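Local structure of 4-hydroxythreonine-4-phosphate dehydrogenase (Legionella pneumophila subsp. pneumophila, 6XMY) at residues Q94-V99 and K125-A130. The protein probably catalyses the NAD-dependent oxidation of 4-(phosphooxy)-L-threonine, a late step in the biosynthesis of pyridoxine 5'-phosphate, with the help of a divalent metal ion. Residues are numbered along the deposited sequence; the frame is centred on the assembly and turned at random. Where two conformers were deposited one is given.
With NAD (nicotinamide-adenine-dinucleotide), chain B.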
loop_
_atom_site.group_PDB
_atom_site.type_symbol
_atom_site.label_atom_id
_atom_site.label_comp_id
_atom_site.label_asym_id
_atom_site.label_seq_id
_atom_site.Cartn_x
_atom_site.Cartn_y
_atom_site.Cartn_z
ATOM N N GLN A 94 -8.090 22.810 -1.741
ATOM C CA GLN A 94 -9.506 22.700 -2.057
ATOM C C GLN A 94 -9.867 21.362 -2.681
ATOM O O GLN A 94 -11.048 21.010 -2.701
ATOM C CB GLN A 94 -9.937 23.832 -2.981
ATOM C CG GLN A 94 -9.981 25.173 -2.301
ATOM C CD GLN A 94 -10.570 26.227 -3.195
ATOM O OE1 GLN A 94 -11.512 25.962 -3.941
ATOM N NE2 GLN A 94 -10.007 27.428 -3.147
ATOM N N ASN A 95 -8.887 20.618 -3.198
ATOM C CA ASN A 95 -9.124 19.303 -3.775
ATOM C C ASN A 95 -8.801 18.164 -2.817
ATOM O O ASN A 95 -8.814 16.999 -3.230
ATOM C CB ASN A 95 -8.377 19.145 -5.102
ATOM C CG ASN A 95 -9.056 19.887 -6.237
ATOM O OD1 ASN A 95 -10.282 20.060 -6.227
ATOM N ND2 ASN A 95 -8.285 20.309 -7.233
ATOM N N ALA A 96 -8.531 18.470 -1.544
ATOM C CA ALA A 96 -8.289 17.409 -0.571
ATOM C C ALA A 96 -9.547 16.586 -0.328
ATOM O O ALA A 96 -9.480 15.357 -0.223
ATOM C CB ALA A 96 -7.786 17.999 0.740
ATOM N N ALA A 97 -10.707 17.247 -0.223
ATOM C CA ALA A 97 -11.946 16.505 -0.019
ATOM C C ALA A 97 -12.231 15.559 -1.182
ATOM O O ALA A 97 -12.761 14.456 -0.979
ATOM C CB ALA A 97 -13.106 17.476 0.205
ATOM N N TYR A 98 -11.869 15.964 -2.397
ATOM C CA TYR A 98 -11.993 15.088 -3.553
ATOM C C TYR A 98 -11.171 13.821 -3.370
ATOM O O TYR A 98 -11.658 12.706 -3.620
ATOM C CB TYR A 98 -11.554 15.855 -4.799
ATOM C CG TYR A 98 -11.064 15.021 -5.958
ATOM C CD1 TYR A 98 -11.951 14.474 -6.877
ATOM C CD2 TYR A 98 -9.707 14.789 -6.138
ATOM C CE1 TYR A 98 -11.494 13.726 -7.949
ATOM C CE2 TYR A 98 -9.245 14.045 -7.207
ATOM C CZ TYR A 98 -10.143 13.517 -8.113
ATOM O OH TYR A 98 -9.690 12.778 -9.182
ATOM N N VAL A 99 -9.914 13.965 -2.923
ATOM C CA VAL A 99 -9.069 12.797 -2.690
ATOM C C VAL A 99 -9.708 11.879 -1.659
ATOM O O VAL A 99 -9.768 10.654 -1.840
ATOM C CB VAL A 99 -7.646 13.223 -2.276
ATOM C CG1 VAL A 99 -6.844 12.003 -1.851
ATOM C CG2 VAL A 99 -6.950 13.963 -3.427
ATOM N N LYS A 125 -0.064 13.548 1.760
ATOM C CA LYS A 125 -0.613 13.583 3.112
ATOM C C LYS A 125 -0.700 15.007 3.646
ATOM O O LYS A 125 -1.718 15.401 4.228
ATOM C CB LYS A 125 0.213 12.698 4.043
ATOM C CG LYS A 125 0.272 11.239 3.638
ATOM C CD LYS A 125 1.085 10.453 4.649
ATOM C CE LYS A 125 1.281 8.996 4.253
ATOM N NZ LYS A 125 2.046 8.850 2.986
ATOM N N ALA A 126 0.364 15.800 3.467
ATOM C CA ALA A 126 0.350 17.156 4.008
ATOM C C ALA A 126 -0.759 18.002 3.399
ATOM O O ALA A 126 -1.390 18.794 4.105
ATOM C CB ALA A 126 1.704 17.835 3.822
ATOM N N ASN A 127 -0.998 17.873 2.087
ATOM C CA ASN A 127 -2.070 18.652 1.468
ATOM C C ASN A 127 -3.414 18.340 2.113
ATOM O O ASN A 127 -4.224 19.244 2.347
ATOM C CB ASN A 127 -2.137 18.393 -0.039
ATOM C CG ASN A 127 -3.122 19.322 -0.751
ATOM O OD1 ASN A 127 -4.078 18.882 -1.390
ATOM N ND2 ASN A 127 -2.887 20.611 -0.634
ATOM N N ILE A 128 -3.659 17.060 2.420
ATOM C CA ILE A 128 -4.908 16.680 3.069
ATOM C C ILE A 128 -4.994 17.297 4.460
ATOM O O ILE A 128 -6.026 17.865 4.846
ATOM C CB ILE A 128 -5.053 15.148 3.086
ATOM C CG1 ILE A 128 -5.208 14.638 1.648
ATOM C CG2 ILE A 128 -6.223 14.720 3.968
ATOM C CD1 ILE A 128 -4.937 13.179 1.476
ATOM N N ASN A 129 -3.906 17.209 5.230
ATOM C CA ASN A 129 -3.899 17.814 6.558
ATOM C C ASN A 129 -4.015 19.332 6.483
ATOM O O ASN A 129 -4.669 19.951 7.332
ATOM C CB ASN A 129 -2.639 17.400 7.314
ATOM C CG ASN A 129 -2.709 15.964 7.816
ATOM O OD1 ASN A 129 -3.314 15.681 8.856
ATOM N ND2 ASN A 129 -2.100 15.049 7.077
ATOM N N ALA A 130 -3.392 19.952 5.474
ATOM C CA ALA A 130 -3.462 21.407 5.342
ATOM C C ALA A 130 -4.889 21.878 5.107
ATOM O O ALA A 130 -5.248 22.996 5.495
ATOM C CB ALA A 130 -2.541 21.888 4.218
HETATM P PA NAD B . 7.918 10.419 -3.482
HETATM O O1A NAD B . 6.911 11.432 -3.990
HETATM O O2A NAD B . 8.057 8.962 -3.871
HETATM O O5B NAD B . 9.359 11.170 -4.053
HETATM C C5B NAD B . 10.503 10.429 -3.700
HETATM C C4B NAD B . 11.472 10.363 -4.895
HETATM O O4B NAD B . 11.036 9.302 -5.777
HETATM C C3B NAD B . 11.401 11.699 -5.687
HETATM O O3B NAD B . 12.722 11.937 -6.141
HETATM C C2B NAD B . 10.400 11.353 -6.828
HETATM O O2B NAD B . 10.637 12.074 -8.002
HETATM C C1B NAD B . 10.759 9.853 -7.071
HETATM N N9A NAD B . 9.626 9.064 -7.545
HETATM C C8A NAD B . 8.438 8.708 -6.882
HETATM N N7A NAD B . 7.648 7.955 -7.628
HETATM C C5A NAD B . 8.334 7.786 -8.822
HETATM C C6A NAD B . 8.024 7.096 -10.012
HETATM N N6A NAD B . 6.858 6.405 -10.113
HETATM N N1A NAD B . 8.903 7.103 -11.058
HETATM C C2A NAD B . 10.065 7.805 -10.894
HETATM N N3A NAD B . 10.495 8.510 -9.831
HETATM C C4A NAD B . 9.584 8.475 -8.797
HETATM O O3 NAD B . 7.763 10.503 -1.870
HETATM P PN NAD B . 8.114 11.698 -0.891
HETATM O O1N NAD B . 8.631 11.196 0.435
HETATM O O2N NAD B . 8.609 12.872 -1.668
HETATM O O5D NAD B . 6.516 12.258 -0.362
HETATM C C5D NAD B . 5.752 12.879 -1.342
HETATM C C4D NAD B . 4.288 12.757 -0.913
HETATM O O4D NAD B . 3.845 11.416 -1.247
HETATM C C3D NAD B . 4.158 12.890 0.643
HETATM O O3D NAD B . 2.942 13.543 0.871
HETATM C C2D NAD B . 4.090 11.418 1.111
HETATM O O2D NAD B . 3.343 11.205 2.276
HETATM C C1D NAD B . 3.251 10.869 -0.076
HETATM N N1N NAD B . 3.368 9.376 -0.199
HETATM C C2N NAD B . 2.197 8.710 -0.447
HETATM C C3N NAD B . 2.196 7.319 -0.585
HETATM C C7N NAD B . 0.877 6.705 -0.865
HETATM O O7N NAD B . -0.129 7.401 -1.016
HETATM N N7N NAD B . 0.846 5.330 -0.975
HETATM C C4N NAD B . 3.401 6.601 -0.468
HETATM C C5N NAD B . 4.587 7.318 -0.226
HETATM C C6N NAD B . 4.560 8.720 -0.083
#
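Next to the nicotinamide-ribose part of the NAD pocket of this PdxA-family dehydrogenase, the first turn of helix 96-111 packs on the short helix 125-130, with A96 and V99, one turn apart, both meeting I128. The two backbones come nearest at A96 and I128, whose CA atoms are 5.0 Å apart, an approach permitted by the small side chain of A96. Its methyl CB rests against the neighbouring helix itself, 3.9 Å from I128 CA and 4.1 Å from N127 O, with I128 CG1 a little farther away. One turn on along helix 96-111, V99 CG1 meets I128 CD1 at 4.0 Å, the two side chains crossing at about a right angle. V99 turns this methyl into the seam by setting CG1 anti to its own backbone N (chi1 172°), and its side chain also touches V123, which binds NAD. No hydrogen bond joins the two segments; the touching residues are buried, and the join is chiefly apolar. Helix 125-130 in turn carries K125 at its start, which grips the nicotinamide ribose twice. Its backbone N donates to NAD O3D, while the side chain, extended until it bends at chi4 (63°), passes the hydroxyl oxygen O2D, with CG and CD each 3.4 Å from it. That final bend lets K125 NZ hydrogen-bond to NAD O2D at 2.8 Å.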